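Local coordinates for protein Abbfa_003403 (Acinetobacter baumannii, PDB 4ZXH) that acts as a four-domain nonribosomal peptide synthetase, probably activating an amino acid, loading it on a phosphopantetheine arm, condensing it and releasing the product, at residues P216-P222 with D424-S430; R221-Q225 with G348-P352; Q226-S230 with Y421-L425; K345-S349 with L932-M936; V995-F1001 with S1035-R1039. All blocks are in the same frame, centred on the assembly; numbering follows the deposited sequence.

Contacts 1, 2 and 3 lie within the condensation domain. They share the loop between helix 197-205 and strand 229-235. Contacts 1 and 3 have centres about 8 Å apart and both end on the turn from strand 414-422 to helix 428-447. Contact 2 shares Arg221 and Pro222 with contact 1 and carries the loop on to 348-352. Contact 4, its centre about 6 Å from that of contact 2, shares Gly348 and Ser349 with it and joins 345-349 to the C-terminal part of the adenylation domain. Contacts 2 and 4 both touch the phosphopantetheine. Contact 5 follows in series, its centre about 17 Å from that of contact 4; it touches no other contact and belongs to the carrier domain alone.

Contact 1. Residues P216-P222 with D424-S430; sequences PLDYPRP and DLFSAQS
Asp424 meets Tyr219 through its backbone. Asp424 O lies at the edge of the tyrosine ring, near its plane, and 3.2 Å from Tyr219 CB. Asp424 CB rests on Pro222 CG. Next, Leu425 O accepts a hydrogen bond from Asp218 N (2.8 Å). Tyr219 N gives the same oxygen a weak second bond. The Leu425 side chain starts away from 216-222, but its methyls swing back. CD2 packs on Leu217 CD1 (4.0 Å) and Pro222 CD, while CD1 comes to 3.5 Å from Arg221 NH2. That guanidinium is held elsewhere, by a salt bridge to Asp402 and a hydrogen bond from NE to Tyr935 OH. All this joins two loops of the condensation domain, one leading to strand 229-235, the other linking strand 414-422 to helix 428-447. Phe426 also returns: with CG anti to its carbonyl carbon (chi1 -61°), CZ reaches Leu217 CD2 (3.6 Å), and Pro216 O lies at the ring edge. Ser427 is the N-cap of the helix, its OG accepting from Ser430 N. Ser427 N donates to Asp218 OD2 (3.1 Å, N-H...O 168°), on the anti side but somewhat out of the carboxylate plane. Such a place at a helix start would favour the negative charge. Tyr219 OH rests 3.4 Å from Ser427 CB. Ser430 OG also approaches Asp218 OD2, but the modelled spacing is too short to be trusted.

Contact 2. Residues R221-Q225 with G348-P352; sequences RPAVQ and GSINP. With PNS (4'-phosphopantetheine), chain B.
Gln225 has CG anti to the backbone N (chi1 -163°) and an extended chain beyond. This lays it alongside 348-352, with OE1 3.7 Å from Ile350 C. In Ser349, chi1 69° places OG between the backbone N and the carbonyl carbon, on the side of Arg221 CD (3.6 Å). The main polar partner of this hydroxyl is Asp347. Ser349 CB meanwhile sits against Pro222 O (3.3 Å). Ile350 CG2 covers one face of the Arg221 guanidinium, off toward the rim, and touches NH2 at 3.5 Å. Ser349 O lies at the edge of the same group, which bonds to Tyr935 and Asp402 outside this contact. The backbones are joined by one nearly linear hydrogen bond, from Gln225 N to Gly348 O (2.7 Å, 176°). Val224 CA adds a CH...O contact to the same oxygen. Further along, Asn351 OD1 accepts from N36 of the phosphopantetheine (3.0 Å), while its ND2 donates to Ala354 O. With both ends engaged, the rotation of the amide is fixed. Pro352 CD lies 3.9 Å from the O33 hydroxyl of the arm. The phosphopantetheine is also hydrogen-bonded to Ser1008 N and Arg346 NE. The site is consistent with the tunnel by which the pantetheine arm of a carrier protein enters a condensation domain.

Contact 3. Residues Q226-S230 with Y421-L425; sequences QHKGS and YNTDL
Ser230 and Tyr421 form a hydrogen-bonded antiparallel pair. Ser230 N donates to Tyr421 O (2.9 Å), and Tyr421 N donates back to Ser230 O (3.1 Å, N-H...O 165°). Both side chains lie on the same face of the sheet. Ser230 CB touches Tyr421 CZ at 3.6 Å. Ser230 OG, opposite its own N (chi1 177°), makes a long, weak bond to Tyr421 OH. Thr423 CG2 also touches Ser230 CB (3.6 Å). This pairing puts strand 229-235 at the edge of a four-stranded mixed sheet of the condensation domain, next to strand 414-422. Past the end of strand 414-422, at the start of strand 229-235, the two chains part. The last backbone bond, from Thr423 N to Lys228 O (3.3 Å), is weak. An Asx turn bends the second chain here: Asn422 OD1 accepts from Asp424 N (2.9 Å) in the plane of the amide carbonyl, and Leu425 N bonds to Asn422 O. The turn brings Asp424 OD2 to 4.2 Å from Lys228 NZ. These opposite charges are beyond a salt bridge, and any attraction would be weak. Further out, Tyr421 is backed by Ala428 and Ala431 of helix 428-447, and His227 ND1 is bonded to Gly399 O.

Contact 4. Residues K345-S349 with L932-M936; sequences KRDGS and LPAYM. With PNS (4'-phosphopantetheine), chain B.
Asp347 of the condensation domain meets Ala934 and Tyr935, which lie in a 3-10 segment of the adenylation C-terminal domain. The carboxylate also closes an Asx turn, with OD1 accepting from Ser349 N (3.0 Å). The carboxylate and its partners on 933-935 make the tight part. OD2 accepts from Tyr935 N (3.2 Å), which comes from above the carboxylate plane, and also bonds to His211 NE2. OD1 takes a weak bond from Ala934 N. Asp347 CG is anti to its backbone N (chi1 -179°), which brings the carboxylate against Ala934 CB (3.4 Å from CG). Asp347 OD2 also lies at the Tyr935 ring edge, 3.2 Å from CD1. Pro933 CB packs on Ser349 OG. The other side is looser. Exposed Lys345 brings CD only to 4.3 Å from Ala934 CB. Arg346 starts away from the interface and serves the phosphopantetheine phosphate instead: NE donates to O23 (3.0 Å), and Arg346 NH2 to O25 (3.1 Å, N-H...O 160°).

Contact 5. Residues V995-F1001 with S1035-R1039; sequences VGIHDDF and STVER
In the carrier domain, the loop carrying Ile997 and Asp1000 packs on the start of helix 1037-1046. In sequence the loop joins helices 977-990 and 1008-1022 of this helical bundle. Thr1036 is the N-cap: its OG1 accepts from Arg1039 N (3.1 Å). Glu1038 N, inside this first turn, donates across the contact to Ile997 O (2.8 Å). Ile997 belongs to a type I turn from Gly996 to Asp999, which is braced by a bond from Gly996 N to Asp999 OD2. Ile997 CG2 and Val1037 CG1 meet at 4.2 Å. His998 turns its ring edge to the Glu1038 carboxylate. The planes are 89° apart, and His998 NE2 stays 3.6 Å from Glu1038 OE2. At the other end Phe1001 N donates to Ser1035 O (2.9 Å). The Phe1001 side chain leads away, to Phe986 and Leu1014 between the neighbouring helices. Asp1000 OD1 accepts from the backbone N of Phe1002 and of Glu1003, which steadies the carboxylate. Its CG is anti to its N (chi1 -177°), and this offers the second oxygen to the serine: Ser1035 OG donates to Asp1000 OD2 (2.9 Å) from above the carboxylate plane.

Contact 1. Residues P216-P222 with D424-S430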
# COMPACT_ATOMS: atom_id res chain seq x y z
N PRO A 216 -14.75 0.66 -3.31
CA PRO A 216 -13.96 0.91 -4.53
C PRO A 216 -13.43 2.35 -4.59
O PRO A 216 -14.20 3.31 -4.41
CB PRO A 216 -14.96 0.66 -5.66
CG PRO A 216 -16.01 -0.20 -5.04
CD PRO A 216 -16.13 0.25 -3.62
N LEU A 217 -12.13 2.48 -4.81
CA LEU A 217 -11.50 3.79 -4.89
C LEU A 217 -11.42 4.23 -6.34
O LEU A 217 -11.48 3.40 -7.25
CB LEU A 217 -10.11 3.77 -4.27
CG LEU A 217 -9.98 3.15 -2.89
CD1 LEU A 217 -8.55 3.32 -2.38
CD2 LEU A 217 -10.99 3.76 -1.92
N ASP A 218 -11.29 5.53 -6.55
CA ASP A 218 -11.11 6.08 -7.88
C ASP A 218 -9.63 6.14 -8.24
O ASP A 218 -9.28 6.17 -9.41
CB ASP A 218 -11.73 7.47 -7.96
CG ASP A 218 -13.25 7.42 -7.97
OD1 ASP A 218 -13.82 6.64 -8.76
OD2 ASP A 218 -13.86 8.14 -7.16
N TYR A 219 -8.78 6.15 -7.23
CA TYR A 219 -7.34 6.23 -7.42
C TYR A 219 -6.67 5.21 -6.52
O TYR A 219 -7.25 4.79 -5.52
CB TYR A 219 -6.84 7.64 -7.10
CG TYR A 219 -7.70 8.72 -7.71
CD1 TYR A 219 -7.79 8.86 -9.10
CD2 TYR A 219 -8.43 9.60 -6.91
CE1 TYR A 219 -8.59 9.84 -9.67
CE2 TYR A 219 -9.24 10.58 -7.49
CZ TYR A 219 -9.31 10.69 -8.87
OH TYR A 219 -10.11 11.65 -9.47
N PRO A 220 -5.46 4.77 -6.89
CA PRO A 220 -4.71 3.86 -6.02
C PRO A 220 -4.27 4.52 -4.70
O PRO A 220 -3.77 5.66 -4.69
CB PRO A 220 -3.50 3.47 -6.87
CG PRO A 220 -3.36 4.59 -7.85
CD PRO A 220 -4.75 5.03 -8.15
N ARG A 221 -4.44 3.81 -3.60
CA ARG A 221 -4.09 4.34 -2.29
C ARG A 221 -2.57 4.57 -2.17
O ARG A 221 -1.77 3.66 -2.42
CB ARG A 221 -4.59 3.39 -1.20
CG ARG A 221 -4.52 3.99 0.18
CD ARG A 221 -4.78 2.95 1.25
NE ARG A 221 -6.12 2.40 1.14
CZ ARG A 221 -7.19 2.95 1.69
NH1 ARG A 221 -8.38 2.38 1.53
NH2 ARG A 221 -7.08 4.08 2.39
N PRO A 222 -2.17 5.79 -1.78
CA PRO A 222 -0.75 6.12 -1.58
C PRO A 222 -0.13 5.33 -0.44
O PRO A 222 -0.83 4.98 0.52
CB PRO A 222 -0.77 7.61 -1.24
CG PRO A 222 -2.07 8.10 -1.78
CD PRO A 222 -3.04 6.96 -1.63
N ASP A 424 -7.19 11.83 -2.52
CA ASP A 424 -6.25 10.92 -3.17
C ASP A 424 -6.92 9.58 -3.45
O ASP A 424 -6.40 8.74 -4.17
CB ASP A 424 -4.99 10.72 -2.32
CG ASP A 424 -4.04 11.92 -2.38
OD1 ASP A 424 -4.23 12.82 -3.22
OD2 ASP A 424 -3.07 11.94 -1.59
N LEU A 425 -8.10 9.39 -2.88
CA LEU A 425 -8.85 8.16 -3.06
C LEU A 425 -10.11 8.36 -3.90
O LEU A 425 -10.47 7.51 -4.72
CB LEU A 425 -9.23 7.58 -1.70
CG LEU A 425 -8.04 7.50 -0.74
CD1 LEU A 425 -8.44 6.78 0.53
CD2 LEU A 425 -6.86 6.81 -1.41
N PHE A 426 -10.79 9.49 -3.70
CA PHE A 426 -12.07 9.73 -4.34
C PHE A 426 -12.10 10.99 -5.20
O PHE A 426 -11.45 12.00 -4.90
CB PHE A 426 -13.16 9.80 -3.28
CG PHE A 426 -13.29 8.54 -2.49
CD1 PHE A 426 -13.75 7.38 -3.10
CD2 PHE A 426 -12.94 8.50 -1.16
CE1 PHE A 426 -13.87 6.19 -2.37
CE2 PHE A 426 -13.06 7.33 -0.42
CZ PHE A 426 -13.53 6.17 -1.03
N SER A 427 -12.87 10.93 -6.28
CA SER A 427 -13.08 12.08 -7.14
C SER A 427 -14.22 12.94 -6.59
O SER A 427 -14.99 12.48 -5.74
CB SER A 427 -13.38 11.63 -8.57
OG SER A 427 -14.66 11.00 -8.63
N ALA A 428 -14.35 14.17 -7.08
CA ALA A 428 -15.45 15.02 -6.65
C ALA A 428 -16.76 14.40 -7.06
O ALA A 428 -17.75 14.45 -6.33
CB ALA A 428 -15.33 16.42 -7.25
N GLN A 429 -16.75 13.77 -8.23
CA GLN A 429 -17.94 13.14 -8.78
C GLN A 429 -18.41 11.98 -7.90
O GLN A 429 -19.62 11.81 -7.69
CB GLN A 429 -17.66 12.65 -10.20
CG GLN A 429 -18.87 12.69 -11.09
CD GLN A 429 -18.50 12.73 -12.57
OE1 GLN A 429 -17.32 12.67 -12.93
NE2 GLN A 429 -19.52 12.85 -13.43
N SER A 430 -17.47 11.21 -7.36
CA SER A 430 -17.79 10.13 -6.44
C SER A 430 -18.34 10.63 -5.11
O SER A 430 -19.19 9.98 -4.50
CB SER A 430 -16.55 9.27 -6.16
OG SER A 430 -16.20 8.51 -7.30

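Contact 2. Residues R221-Q225 with G348-P352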
# COMPACT_ATOMS: atom_id res chain seq x y z
N ARG A 221 -4.44 3.81 -3.60
CA ARG A 221 -4.09 4.34 -2.29
C ARG A 221 -2.57 4.57 -2.17
O ARG A 221 -1.77 3.66 -2.42
CB ARG A 221 -4.59 3.39 -1.20
CG ARG A 221 -4.52 3.99 0.18
CD ARG A 221 -4.78 2.95 1.25
NE ARG A 221 -6.12 2.40 1.14
CZ ARG A 221 -7.19 2.95 1.69
NH1 ARG A 221 -8.38 2.38 1.53
NH2 ARG A 221 -7.08 4.08 2.39
N PRO A 222 -2.17 5.79 -1.78
CA PRO A 222 -0.75 6.12 -1.58
C PRO A 222 -0.13 5.33 -0.44
O PRO A 222 -0.83 4.98 0.52
CB PRO A 222 -0.77 7.61 -1.24
CG PRO A 222 -2.07 8.10 -1.78
CD PRO A 222 -3.04 6.96 -1.63
N ALA A 223 1.17 5.06 -0.53
CA ALA A 223 1.83 4.25 0.49
C ALA A 223 1.80 4.95 1.85
O ALA A 223 1.62 4.29 2.88
CB ALA A 223 3.26 3.95 0.06
N VAL A 224 1.96 6.27 1.86
CA VAL A 224 1.87 7.01 3.12
C VAL A 224 0.82 8.14 3.05
O VAL A 224 0.86 9.00 2.18
CB VAL A 224 3.25 7.59 3.54
CG1 VAL A 224 3.15 8.32 4.83
CG2 VAL A 224 4.26 6.47 3.69
N GLN A 225 -0.13 8.07 3.97
CA GLN A 225 -1.27 8.98 4.09
C GLN A 225 -0.86 10.45 4.10
O GLN A 225 -0.05 10.84 4.94
CB GLN A 225 -2.02 8.61 5.38
CG GLN A 225 -3.43 9.10 5.55
CD GLN A 225 -3.99 8.59 6.87
OE1 GLN A 225 -3.26 7.92 7.62
NE2 GLN A 225 -5.26 8.90 7.16
N GLY A 348 1.05 2.74 7.13
CA GLY A 348 1.10 4.18 6.98
C GLY A 348 0.14 4.77 5.96
O GLY A 348 0.12 5.99 5.73
N SER A 349 -0.67 3.91 5.36
CA SER A 349 -1.59 4.33 4.32
C SER A 349 -2.99 4.55 4.85
O SER A 349 -3.84 5.12 4.15
CB SER A 349 -1.64 3.27 3.23
OG SER A 349 -2.27 2.12 3.75
N ILE A 350 -3.26 4.04 6.05
CA ILE A 350 -4.59 4.09 6.63
C ILE A 350 -4.52 4.45 8.10
O ILE A 350 -3.54 4.17 8.78
CB ILE A 350 -5.35 2.74 6.52
CG1 ILE A 350 -4.58 1.62 7.25
CG2 ILE A 350 -5.59 2.39 5.06
CD1 ILE A 350 -5.30 0.29 7.29
N ASN A 351 -5.59 5.06 8.59
CA ASN A 351 -5.74 5.16 10.03
C ASN A 351 -6.09 3.78 10.60
O ASN A 351 -6.94 3.08 10.04
CB ASN A 351 -6.80 6.20 10.38
CG ASN A 351 -6.99 6.33 11.87
OD1 ASN A 351 -6.20 6.99 12.55
ND2 ASN A 351 -8.03 5.68 12.39
N PRO A 352 -5.42 3.37 11.68
CA PRO A 352 -5.62 2.05 12.31
C PRO A 352 -7.08 1.76 12.65
O PRO A 352 -7.76 2.69 13.08
CB PRO A 352 -4.79 2.15 13.59
CG PRO A 352 -3.72 3.13 13.26
CD PRO A 352 -4.33 4.13 12.31
O23 PNS B . -0.10 3.34 15.59
P24 PNS B . -0.01 3.81 17.01
O25 PNS B . 0.13 2.78 18.10
O27 PNS B . -1.38 4.62 17.27
C28 PNS B . -1.76 5.70 16.42
C29 PNS B . -3.05 6.31 16.94
C30 PNS B . -2.75 6.74 18.38
C31 PNS B . -4.16 5.26 16.91
C32 PNS B . -3.46 7.49 16.04
O33 PNS B . -3.32 7.05 14.68
C34 PNS B . -4.87 7.94 16.35
O35 PNS B . -5.19 8.38 17.46
N36 PNS B . -5.78 7.87 15.39
C37 PNS B . -7.16 8.27 15.59
C38 PNS B . -7.46 9.39 14.60
C39 PNS B . -8.45 10.35 15.20
O40 PNS B . -8.41 10.62 16.39
N41 PNS B . -9.33 10.83 14.33
C42 PNS B . -10.40 11.76 14.57
C43 PNS B . -11.22 11.63 13.30
S44 PNS B . -12.57 10.50 13.64

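Contact 3. Residues Q226-S230 with Y421-L425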
# COMPACT_ATOMS: atom_id res chain seq x y z
N GLN A 226 -1.41 11.27 3.20
CA GLN A 226 -1.02 12.70 3.08
C GLN A 226 -2.02 13.72 3.67
O GLN A 226 -1.75 14.93 3.67
CB GLN A 226 -0.80 13.05 1.60
CG GLN A 226 0.43 12.43 0.98
CD GLN A 226 1.69 12.86 1.69
OE1 GLN A 226 1.97 14.05 1.83
NE2 GLN A 226 2.46 11.88 2.17
N HIS A 227 -3.15 13.22 4.16
CA HIS A 227 -4.17 14.04 4.81
C HIS A 227 -4.63 15.20 3.93
O HIS A 227 -4.87 16.30 4.42
CB HIS A 227 -3.67 14.58 6.16
CG HIS A 227 -3.31 13.50 7.13
ND1 HIS A 227 -4.25 12.80 7.85
CD2 HIS A 227 -2.11 12.97 7.48
CE1 HIS A 227 -3.65 11.90 8.61
NE2 HIS A 227 -2.35 11.99 8.40
N LYS A 228 -4.74 14.95 2.63
CA LYS A 228 -5.41 15.90 1.74
C LYS A 228 -6.89 15.53 1.66
O LYS A 228 -7.23 14.38 1.38
CB LYS A 228 -4.80 15.88 0.32
CG LYS A 228 -3.32 16.21 0.21
CD LYS A 228 -2.99 16.53 -1.25
CE LYS A 228 -1.50 16.72 -1.49
NZ LYS A 228 -0.76 15.42 -1.41
N GLY A 229 -7.77 16.48 1.90
CA GLY A 229 -9.18 16.18 1.77
C GLY A 229 -9.97 17.30 1.13
O GLY A 229 -9.42 18.34 0.77
N SER A 230 -11.28 17.07 0.99
CA SER A 230 -12.18 18.10 0.51
C SER A 230 -13.53 17.89 1.19
O SER A 230 -13.70 16.92 1.92
CB SER A 230 -12.31 18.06 -1.01
OG SER A 230 -13.26 19.02 -1.44
N TYR A 421 -14.11 13.91 2.35
CA TYR A 421 -13.53 12.78 1.62
C TYR A 421 -12.09 13.06 1.23
O TYR A 421 -11.71 14.19 0.90
CB TYR A 421 -14.35 12.47 0.37
CG TYR A 421 -14.38 13.57 -0.66
CD1 TYR A 421 -15.24 14.67 -0.53
CD2 TYR A 421 -13.57 13.52 -1.78
CE1 TYR A 421 -15.26 15.69 -1.49
CE2 TYR A 421 -13.59 14.53 -2.75
CZ TYR A 421 -14.44 15.61 -2.60
OH TYR A 421 -14.44 16.60 -3.57
N ASN A 422 -11.28 12.01 1.27
CA ASN A 422 -9.87 12.06 0.93
C ASN A 422 -9.69 12.15 -0.59
O ASN A 422 -10.05 11.21 -1.31
CB ASN A 422 -9.20 10.82 1.52
CG ASN A 422 -7.70 10.79 1.33
OD1 ASN A 422 -7.17 11.20 0.29
ND2 ASN A 422 -7.01 10.26 2.33
N THR A 423 -9.12 13.25 -1.09
CA THR A 423 -9.01 13.48 -2.53
C THR A 423 -7.90 12.68 -3.25
O THR A 423 -7.69 12.85 -4.45
CB THR A 423 -8.78 14.97 -2.85
OG1 THR A 423 -7.59 15.43 -2.20
CG2 THR A 423 -9.93 15.78 -2.40
N ASP A 424 -7.19 11.83 -2.52
CA ASP A 424 -6.25 10.92 -3.17
C ASP A 424 -6.92 9.58 -3.45
O ASP A 424 -6.40 8.74 -4.17
CB ASP A 424 -4.99 10.72 -2.32
CG ASP A 424 -4.04 11.92 -2.38
OD1 ASP A 424 -4.23 12.82 -3.22
OD2 ASP A 424 -3.07 11.94 -1.59
N LEU A 425 -8.10 9.39 -2.88
CA LEU A 425 -8.85 8.16 -3.06
C LEU A 425 -10.11 8.36 -3.90
O LEU A 425 -10.47 7.51 -4.72
CB LEU A 425 -9.23 7.58 -1.70
CG LEU A 425 -8.04 7.50 -0.74
CD1 LEU A 425 -8.44 6.78 0.53
CD2 LEU A 425 -6.86 6.81 -1.41

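Contact 4. Residues K345-S349 with L932-M936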
# COMPACT_ATOMS: atom_id res chain seq x y z
N LYS A 345 -1.89 -4.64 12.29
CA LYS A 345 -0.70 -4.39 11.50
C LYS A 345 -0.61 -2.92 11.20
O LYS A 345 -1.49 -2.37 10.56
CB LYS A 345 -0.73 -5.17 10.18
CG LYS A 345 0.56 -5.02 9.37
CD LYS A 345 0.40 -5.47 7.93
CE LYS A 345 0.52 -6.97 7.77
NZ LYS A 345 0.19 -7.32 6.37
N ARG A 346 0.44 -2.26 11.67
CA ARG A 346 0.60 -0.84 11.41
C ARG A 346 0.88 -0.62 9.92
O ARG A 346 1.64 -1.36 9.31
CB ARG A 346 1.69 -0.24 12.28
CG ARG A 346 1.44 -0.40 13.77
CD ARG A 346 0.08 0.12 14.25
NE ARG A 346 0.12 0.37 15.69
CZ ARG A 346 0.11 -0.59 16.62
NH1 ARG A 346 0.03 -1.86 16.25
NH2 ARG A 346 0.16 -0.28 17.91
N ASP A 347 0.24 0.40 9.36
CA ASP A 347 0.19 0.59 7.92
C ASP A 347 0.02 2.10 7.68
O ASP A 347 -1.01 2.68 7.99
CB ASP A 347 -0.96 -0.26 7.35
CG ASP A 347 -1.10 -0.16 5.83
OD1 ASP A 347 -0.75 0.88 5.23
OD2 ASP A 347 -1.62 -1.14 5.24
N GLY A 348 1.05 2.74 7.13
CA GLY A 348 1.10 4.18 6.98
C GLY A 348 0.14 4.77 5.96
O GLY A 348 0.12 5.99 5.73
N SER A 349 -0.67 3.91 5.36
CA SER A 349 -1.59 4.33 4.32
C SER A 349 -2.99 4.55 4.85
O SER A 349 -3.84 5.12 4.15
CB SER A 349 -1.64 3.27 3.23
OG SER A 349 -2.27 2.12 3.75
N LEU A 932 4.02 0.88 -1.74
CA LEU A 932 2.70 0.31 -1.58
C LEU A 932 2.18 0.45 -0.16
O LEU A 932 2.96 0.55 0.79
CB LEU A 932 2.75 -1.15 -1.99
CG LEU A 932 2.85 -1.34 -3.50
CD1 LEU A 932 2.95 -2.81 -3.82
CD2 LEU A 932 1.62 -0.75 -4.16
N PRO A 933 0.84 0.48 -0.01
CA PRO A 933 0.28 0.30 1.33
C PRO A 933 0.74 -1.05 1.84
O PRO A 933 0.94 -1.95 1.03
CB PRO A 933 -1.23 0.32 1.11
CG PRO A 933 -1.41 1.04 -0.15
CD PRO A 933 -0.19 0.78 -1.01
N ALA A 934 0.90 -1.18 3.15
CA ALA A 934 1.43 -2.39 3.74
C ALA A 934 0.62 -3.62 3.36
O ALA A 934 1.17 -4.69 3.14
CB ALA A 934 1.51 -2.26 5.23
N TYR A 935 -0.70 -3.48 3.28
CA TYR A 935 -1.53 -4.64 3.00
C TYR A 935 -1.40 -5.10 1.55
O TYR A 935 -1.84 -6.19 1.21
CB TYR A 935 -3.00 -4.38 3.34
CG TYR A 935 -3.71 -3.31 2.54
CD1 TYR A 935 -3.76 -1.98 2.98
CD2 TYR A 935 -4.38 -3.63 1.35
CE1 TYR A 935 -4.43 -1.00 2.25
CE2 TYR A 935 -5.05 -2.66 0.62
CZ TYR A 935 -5.07 -1.35 1.07
OH TYR A 935 -5.73 -0.39 0.34
N MET A 936 -0.76 -4.30 0.70
CA MET A 936 -0.57 -4.70 -0.69
C MET A 936 0.85 -5.21 -1.00
O MET A 936 1.21 -5.42 -2.17
CB MET A 936 -0.94 -3.53 -1.60
CG MET A 936 -2.43 -3.23 -1.54
SD MET A 936 -3.02 -1.77 -2.41
CE MET A 936 -2.83 -2.31 -4.11
O23 PNS B . -0.10 3.34 15.59
P24 PNS B . -0.01 3.81 17.01
O25 PNS B . 0.13 2.78 18.10
O27 PNS B . -1.38 4.62 17.27
C28 PNS B . -1.76 5.70 16.42
C29 PNS B . -3.05 6.31 16.94
C30 PNS B . -2.75 6.74 18.38
C31 PNS B . -4.16 5.26 16.91
C32 PNS B . -3.46 7.49 16.04
O33 PNS B . -3.32 7.05 14.68
C34 PNS B . -4.87 7.94 16.35
O35 PNS B . -5.19 8.38 17.46
N36 PNS B . -5.78 7.87 15.39
C37 PNS B . -7.16 8.27 15.59
C38 PNS B . -7.46 9.39 14.60
C39 PNS B . -8.45 10.35 15.20
O40 PNS B . -8.41 10.62 16.39
N41 PNS B . -9.33 10.83 14.33
C42 PNS B . -10.40 11.76 14.57
C43 PNS B . -11.22 11.63 13.30
S44 PNS B . -12.57 10.50 13.64

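Contact 5. Residues V995-F1001 with S1035-R1039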
# COMPACT_ATOMS: atom_id res chain seq x y z
N VAL A 995 16.39 -9.77 20.27
CA VAL A 995 15.80 -9.18 19.07
C VAL A 995 16.71 -9.37 17.87
O VAL A 995 17.89 -9.02 17.91
CB VAL A 995 15.51 -7.68 19.26
CG1 VAL A 995 15.29 -6.98 17.94
CG2 VAL A 995 14.31 -7.47 20.18
N GLY A 996 16.15 -9.92 16.81
CA GLY A 996 16.90 -10.13 15.59
C GLY A 996 16.69 -8.96 14.66
O GLY A 996 15.68 -8.27 14.76
N ILE A 997 17.61 -8.76 13.73
CA ILE A 997 17.56 -7.59 12.88
C ILE A 997 16.38 -7.57 11.90
O ILE A 997 16.17 -6.57 11.22
CB ILE A 997 18.88 -7.44 12.10
CG1 ILE A 997 19.03 -8.56 11.07
CG2 ILE A 997 20.07 -7.40 13.07
CD1 ILE A 997 20.27 -8.41 10.23
N HIS A 998 15.60 -8.65 11.84
CA HIS A 998 14.40 -8.67 10.98
C HIS A 998 13.09 -8.64 11.77
O HIS A 998 12.02 -8.75 11.20
CB HIS A 998 14.43 -9.90 10.07
CG HIS A 998 15.56 -9.86 9.09
ND1 HIS A 998 16.38 -10.94 8.84
CD2 HIS A 998 16.03 -8.84 8.33
CE1 HIS A 998 17.29 -10.59 7.95
NE2 HIS A 998 17.11 -9.33 7.63
N ASP A 999 13.19 -8.49 13.09
CA ASP A 999 12.00 -8.38 13.92
C ASP A 999 11.45 -6.98 13.81
O ASP A 999 12.19 -6.01 13.92
CB ASP A 999 12.31 -8.71 15.39
CG ASP A 999 12.61 -10.19 15.59
OD1 ASP A 999 12.27 -11.00 14.70
OD2 ASP A 999 13.19 -10.55 16.64
N ASP A 1000 10.14 -6.90 13.60
CA ASP A 1000 9.47 -5.63 13.41
C ASP A 1000 9.07 -5.02 14.77
O ASP A 1000 8.51 -5.69 15.65
CB ASP A 1000 8.26 -5.81 12.50
CG ASP A 1000 7.54 -4.51 12.20
OD1 ASP A 1000 6.94 -3.92 13.13
OD2 ASP A 1000 7.58 -4.09 11.02
N PHE A 1001 9.37 -3.74 14.91
CA PHE A 1001 9.17 -3.05 16.17
C PHE A 1001 7.74 -3.16 16.65
O PHE A 1001 7.50 -3.42 17.82
CB PHE A 1001 9.58 -1.59 16.00
CG PHE A 1001 9.34 -0.75 17.20
CD1 PHE A 1001 10.24 -0.76 18.26
CD2 PHE A 1001 8.24 0.09 17.25
CE1 PHE A 1001 10.03 0.04 19.39
CE2 PHE A 1001 8.02 0.91 18.37
CZ PHE A 1001 8.91 0.87 19.43
N SER A 1035 11.00 -0.12 10.08
CA SER A 1035 10.69 -0.59 11.44
C SER A 1035 11.37 -1.90 11.93
O SER A 1035 11.08 -2.39 13.03
CB SER A 1035 9.17 -0.73 11.58
OG SER A 1035 8.66 -1.44 10.47
N THR A 1036 12.26 -2.45 11.12
CA THR A 1036 13.15 -3.50 11.61
C THR A 1036 14.52 -2.90 11.85
O THR A 1036 14.82 -1.84 11.32
CB THR A 1036 13.30 -4.64 10.62
OG1 THR A 1036 14.03 -4.17 9.48
CG2 THR A 1036 11.93 -5.21 10.22
N VAL A 1037 15.35 -3.58 12.63
CA VAL A 1037 16.70 -3.07 12.89
C VAL A 1037 17.50 -3.02 11.59
O VAL A 1037 18.23 -2.07 11.34
CB VAL A 1037 17.44 -3.91 13.92
CG1 VAL A 1037 18.88 -3.46 14.01
CG2 VAL A 1037 16.76 -3.77 15.27
N GLU A 1038 17.34 -4.04 10.75
CA GLU A 1038 18.08 -4.05 9.49
C GLU A 1038 17.77 -2.80 8.67
O GLU A 1038 18.69 -2.08 8.25
CB GLU A 1038 17.76 -5.28 8.65
CG GLU A 1038 18.77 -5.49 7.52
CD GLU A 1038 18.16 -6.11 6.28
OE1 GLU A 1038 16.99 -5.80 5.98
OE2 GLU A 1038 18.85 -6.93 5.62
N ARG A 1039 16.48 -2.56 8.45
CA ARG A 1039 16.07 -1.52 7.53
C ARG A 1039 16.41 -0.13 8.07
O ARG A 1039 16.85 0.74 7.32
CB ARG A 1039 14.57 -1.63 7.24
CG ARG A 1039 14.30 -2.68 6.19
CD ARG A 1039 12.83 -3.11 6.07
NE ARG A 1039 11.87 -2.02 5.83
CZ ARG A 1039 11.92 -1.16 4.82
NH1 ARG A 1039 12.92 -1.18 3.93
NH2 ARG A 1039 10.98 -0.25 4.70